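Local coordinates for endo-beta-1,4-glucanase (Bacillus licheniformis, PDB 2JEN), which hydrolyses internal beta-1,4-glucosidic links of xyloglucan, and probably of cellulosic beta-glucans, as a family 12 glycoside hydrolase, at residues 40-45 and 68-73; 106-111 and 236-241. The protein carries 1 engineered substitution. One frame throughout, in Å; residues are numbered along the deposited sequence.

Contact 1. Residues 40-45 and 68-73. With SO4 (sulfate ion), chain H; SO4 (sulfate ion), chain B.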
# COMPACT_ATOMS: atom_id res chain seq x y z
N TYR A 40 4.59 8.15 21.16
CA TYR A 40 4.94 8.94 22.33
C TYR A 40 6.24 9.69 22.08
O TYR A 40 7.13 9.24 21.35
CB TYR A 40 5.13 8.03 23.54
CG TYR A 40 3.85 7.38 24.01
CD1 TYR A 40 3.44 6.17 23.49
CD2 TYR A 40 3.02 8.00 24.94
CE1 TYR A 40 2.27 5.56 23.88
CE2 TYR A 40 1.82 7.40 25.35
CZ TYR A 40 1.45 6.18 24.81
OH TYR A 40 0.28 5.57 25.20
N PHE A 41 6.39 10.83 22.75
CA PHE A 41 7.65 11.58 22.70
C PHE A 41 7.77 12.44 23.93
O PHE A 41 6.83 12.55 24.72
CB PHE A 41 7.82 12.35 21.39
CG PHE A 41 6.82 13.46 21.15
CD1 PHE A 41 5.53 13.21 20.71
CD2 PHE A 41 7.18 14.78 21.32
CE1 PHE A 41 4.67 14.24 20.46
CE2 PHE A 41 6.30 15.82 21.06
CZ PHE A 41 5.06 15.55 20.66
N LYS A 42 8.98 12.97 24.14
CA LYS A 42 9.28 13.78 25.33
C LYS A 42 9.03 13.01 26.62
O LYS A 42 8.26 13.43 27.49
CB LYS A 42 8.49 15.10 25.32
CG LYS A 42 9.04 16.19 26.24
CD LYS A 42 10.28 16.87 25.57
CE LYS A 42 9.85 17.90 24.47
NZ LYS A 42 10.90 18.23 23.42
N ASN A 43 9.68 11.85 26.77
CA ASN A 43 9.53 11.02 27.95
C ASN A 43 8.07 10.70 28.24
O ASN A 43 7.63 10.65 29.39
CB ASN A 43 10.23 11.69 29.16
CG ASN A 43 10.44 10.75 30.33
OD1 ASN A 43 10.46 11.20 31.49
ND2 ASN A 43 10.57 9.46 30.07
N LYS A 44 7.33 10.41 27.17
CA LYS A 44 5.92 10.06 27.21
C LYS A 44 5.02 11.16 27.81
O LYS A 44 3.89 10.88 28.16
CB LYS A 44 5.64 8.71 27.85
CG LYS A 44 6.32 7.53 27.20
CD LYS A 44 5.94 6.21 27.80
CE LYS A 44 4.55 5.72 27.45
NZ LYS A 44 4.19 4.39 28.04
N LYS A 45 5.48 12.40 27.81
CA LYS A 45 4.62 13.53 28.20
C LYS A 45 3.55 13.79 27.15
O LYS A 45 2.46 14.24 27.46
CB LYS A 45 5.47 14.80 28.37
CG LYS A 45 4.72 16.00 28.93
CD LYS A 45 5.63 17.22 28.96
CE LYS A 45 4.83 18.48 29.31
NZ LYS A 45 5.64 19.73 29.32
N ASN A 68 9.79 12.47 13.31
CA ASN A 68 11.22 12.40 12.98
C ASN A 68 12.07 12.90 14.16
O ASN A 68 13.07 12.31 14.49
CB ASN A 68 11.53 13.18 11.72
CG ASN A 68 10.78 12.69 10.51
OD1 ASN A 68 10.50 11.48 10.38
ND2 ASN A 68 10.43 13.61 9.61
N SER A 69 11.65 14.01 14.74
CA SER A 69 12.21 14.54 15.97
C SER A 69 11.12 15.34 16.68
O SER A 69 10.05 15.60 16.10
CB SER A 69 13.37 15.48 15.67
OG SER A 69 12.90 16.70 15.17
N ASP A 70 11.45 15.88 17.85
CA ASP A 70 10.49 16.70 18.55
C ASP A 70 10.23 18.06 17.89
O ASP A 70 9.33 18.81 18.33
CB ASP A 70 10.92 16.91 20.00
CG ASP A 70 11.00 15.65 20.82
OD1 ASP A 70 10.55 14.56 20.41
OD2 ASP A 70 11.54 15.77 21.95
N SER A 71 11.03 18.40 16.88
CA SER A 71 10.80 19.60 16.07
C SER A 71 10.51 19.28 14.60
O SER A 71 10.62 20.15 13.76
CB SER A 71 11.99 20.55 16.17
OG SER A 71 13.14 19.99 15.58
N ASP A 72 10.10 18.04 14.31
CA ASP A 72 9.81 17.63 12.94
C ASP A 72 8.90 16.42 13.01
O ASP A 72 9.34 15.27 13.01
CB ASP A 72 11.13 17.32 12.20
CG ASP A 72 10.92 17.04 10.73
OD1 ASP A 72 9.98 17.64 10.12
OD2 ASP A 72 11.74 16.27 10.14
N MET A 73 7.62 16.69 13.01
CA MET A 73 6.60 15.67 13.23
C MET A 73 5.31 16.13 12.60
O MET A 73 5.19 17.33 12.27
CB MET A 73 6.42 15.39 14.72
CG MET A 73 5.94 16.56 15.51
SD MET A 73 5.86 16.23 17.29
CE MET A 73 5.92 17.90 17.97
S SO4 H . 12.81 11.51 25.24
O1 SO4 H . 12.49 12.94 25.40
O2 SO4 H . 13.54 11.29 23.99
O3 SO4 H . 13.68 11.13 26.36
O4 SO4 H . 11.67 10.64 25.22
S SO4 B . 7.44 2.99 29.49
O1 SO4 B . 8.02 1.75 30.02
O2 SO4 B . 6.07 2.75 29.01
O3 SO4 B . 7.38 3.96 30.59
O4 SO4 B . 8.16 3.57 28.39
O HOH W 1 11.11 12.48 22.14
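In the conformer given, NZ of Lys-42 forms a salt bridge with OD2 of Asp-70 at 2.9 Å, meeting it 35° out of the carboxylate plane. The lysine chain of this conformer bends at chi2 and chi3 to bring its end there. The other carboxylate oxygen of Asp-70, OD1, accepts from NE2 of His-67. A water that accepts from Lys-42 N lies 2.8 Å from OD1 of Asp-70.

OD1 of Asp-70 also lies 3.5 Å from CD2 of Phe-41. Over one face of that ring sits SD of Met-73, 4.0 Å from the Phe-41 centroid, a Met-aromatic contact.

The turn 42-45 is type I' and is closed by Lys-45 N to Lys-42 O. Asn-43 N donates at 2.8 Å to O4 of the chain H sulfate, an ion probably from the crystallisation liquor. In 68-73, Ser-69 OG accepts from Ser-71 N in an ST turn. Asp-72 O accepts from both Asn-68 N and Ser-69 N, a classic beta bulge.

The contact joins the hairpin of strands 38-41 and 46-49 to the connection between strands 62-67 and 72-79 of the other sheet. Ile-48 and Ile-92 pack on both Phe-41 and Met-73, and Ile-253 and Trp-256 of strand 247-260 also touch Met-73.

Contact 2. Residues 106-111 and 236-241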
# COMPACT_ATOMS: atom_id res chain seq x y z
N SER A 106 2.71 15.70 32.41
CA SER A 106 1.98 16.68 31.65
C SER A 106 1.57 17.89 32.48
O SER A 106 1.38 18.97 31.97
CB SER A 106 0.73 16.04 31.04
OG SER A 106 -0.16 15.50 32.00
N GLY A 107 1.42 17.68 33.77
CA GLY A 107 0.86 18.69 34.65
C GLY A 107 -0.65 18.66 34.78
O GLY A 107 -1.23 19.46 35.53
N PHE A 108 -1.31 17.71 34.11
CA PHE A 108 -2.76 17.53 34.23
C PHE A 108 -3.04 16.38 35.18
O PHE A 108 -2.25 15.43 35.26
CB PHE A 108 -3.38 17.30 32.83
CG PHE A 108 -3.09 18.42 31.90
CD1 PHE A 108 -3.61 19.69 32.16
CD2 PHE A 108 -2.22 18.28 30.82
CE1 PHE A 108 -3.28 20.74 31.35
CE2 PHE A 108 -1.92 19.32 30.01
CZ PHE A 108 -2.44 20.58 30.29
N PRO A 109 -4.14 16.46 35.94
CA PRO A 109 -5.15 17.52 35.91
C PRO A 109 -4.75 18.72 36.74
O PRO A 109 -3.96 18.58 37.67
CB PRO A 109 -6.37 16.84 36.53
CG PRO A 109 -5.78 15.92 37.52
CD PRO A 109 -4.51 15.40 36.89
N THR A 110 -5.26 19.89 36.37
CA THR A 110 -5.04 21.12 37.13
C THR A 110 -6.37 21.82 37.33
O THR A 110 -7.10 22.09 36.38
CB THR A 110 -3.97 22.02 36.46
OG1 THR A 110 -3.66 23.16 37.28
CG2 THR A 110 -4.33 22.54 35.09
N ARG A 111 -6.66 22.16 38.58
CA ARG A 111 -7.93 22.77 38.91
C ARG A 111 -7.91 24.24 38.54
O ARG A 111 -6.95 24.94 38.81
CB ARG A 111 -8.25 22.61 40.39
CG ARG A 111 -9.75 22.53 40.61
CD ARG A 111 -10.17 22.40 42.05
NE ARG A 111 -11.50 21.79 42.14
CZ ARG A 111 -12.06 21.37 43.27
NH1 ARG A 111 -11.41 21.47 44.43
NH2 ARG A 111 -13.26 20.79 43.23
N SER A 236 -8.11 18.70 32.04
CA SER A 236 -7.67 17.32 31.93
C SER A 236 -6.67 17.08 30.80
O SER A 236 -5.90 16.14 30.86
CB SER A 236 -8.87 16.42 31.69
OG SER A 236 -9.84 16.63 32.69
N SER A 237 -6.72 17.92 29.78
CA SER A 237 -6.00 17.67 28.51
C SER A 237 -5.81 18.97 27.78
O SER A 237 -6.72 19.80 27.77
CB SER A 237 -6.89 16.71 27.69
OG SER A 237 -6.37 16.39 26.43
N VAL A 238 -4.67 19.11 27.07
CA VAL A 238 -4.50 20.07 26.00
C VAL A 238 -4.01 19.27 24.81
O VAL A 238 -2.98 18.58 24.89
CB VAL A 238 -3.51 21.19 26.34
CG1 VAL A 238 -3.22 22.06 25.14
CG2 VAL A 238 -4.06 22.02 27.53
N GLU A 239 -4.77 19.35 23.74
CA GLU A 239 -4.48 18.65 22.49
C GLU A 239 -4.36 19.66 21.37
O GLU A 239 -4.98 20.74 21.44
CB GLU A 239 -5.60 17.65 22.15
CG GLU A 239 -6.03 16.82 23.32
CD GLU A 239 -7.04 15.73 23.03
OE1 GLU A 239 -7.49 15.59 21.88
OE2 GLU A 239 -7.39 15.02 24.00
N PHE A 240 -3.62 19.35 20.33
CA PHE A 240 -3.55 20.20 19.14
C PHE A 240 -3.60 19.30 17.93
O PHE A 240 -2.84 18.34 17.84
CB PHE A 240 -2.27 21.02 19.08
CG PHE A 240 -2.17 21.87 17.84
CD1 PHE A 240 -1.46 21.43 16.76
CD2 PHE A 240 -2.82 23.09 17.76
CE1 PHE A 240 -1.41 22.19 15.60
CE2 PHE A 240 -2.78 23.84 16.62
CZ PHE A 240 -2.06 23.41 15.54
N GLY A 241 -4.50 19.61 17.00
CA GLY A 241 -4.57 18.78 15.81
C GLY A 241 -5.38 19.40 14.73
O GLY A 241 -5.66 20.61 14.77
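Phe-108 lies against the backbone of Ser-236 and Ser-237 and reaches on to the side chain of Val-238. Ser-236 comes first. Its carbonyl O is 3.4 Å from CB of Phe-108 and 3.8 Å from CG. CB of Ser-236 is directed away from 106-111, and its OG bonds to ND1 of His-141.

At Ser-237 the contact is made by the backbone. N of Ser-237 lies over one face of the Phe-108 ring, 4.2 Å above its plane and offset toward the rim. CB of Ser-237 is again directed away from 106-111.

Val-238 supplies the apolar part. CG2 of Val-238 is 3.5 Å from CZ of Phe-108, at the far end of the ring. CG2 stands beside the backbone N, with CG1 anti to that nitrogen (chi1 173°). This places CG2, rather than CG1, at the phenylalanine. The two side chains cross at a slant. On the phenylalanine, CG is anti to the carbonyl carbon (chi1 -58°), which carries the ring along the strand from Ser-236 to Val-238.

On the other segment, Ser-106 OG accepts from Phe-108 N at 3.3 Å, with an angle of 165° at the hydrogen. This is an ST turn. A cis peptide bond follows, between Phe-108 and Pro-109.

Val-258 and Val-260 also pack on Phe-108, so the ring lies between strand 234-244 and strand 247-260 of the other sheet. Ser-236 and Ser-237 both face Trp-139, a classic beta bulge. Aromatic and aliphatic packing between two sheets is in keeping with the beta-jelly-roll sandwich of family 12.

Contacts 1 and 2 lie about 17 Å apart, centre to centre, and both reach the same mixed sheet. They touch directly where CG of Lys-45 comes within 3.9 Å of CA of Ser-106. Thr-103 adds a second tie: its OG1 bonds to Lys-45 O, and its carbonyl O bonds to Ser-106 OG. Strand 247-260 runs past both, through Ile-253 and Trp-256 at contact 1 and Val-258 and Val-260 at contact 2. The Ser-237 side chain of contact 2 is about 9 Å from a bound glucose. The same strand, 234-244, carries Glu-243, which lines the glycan pocket. Contact 1 is more peripheral: its centre is about 17 Å from the chain centre, against about 10 Å for contact 2.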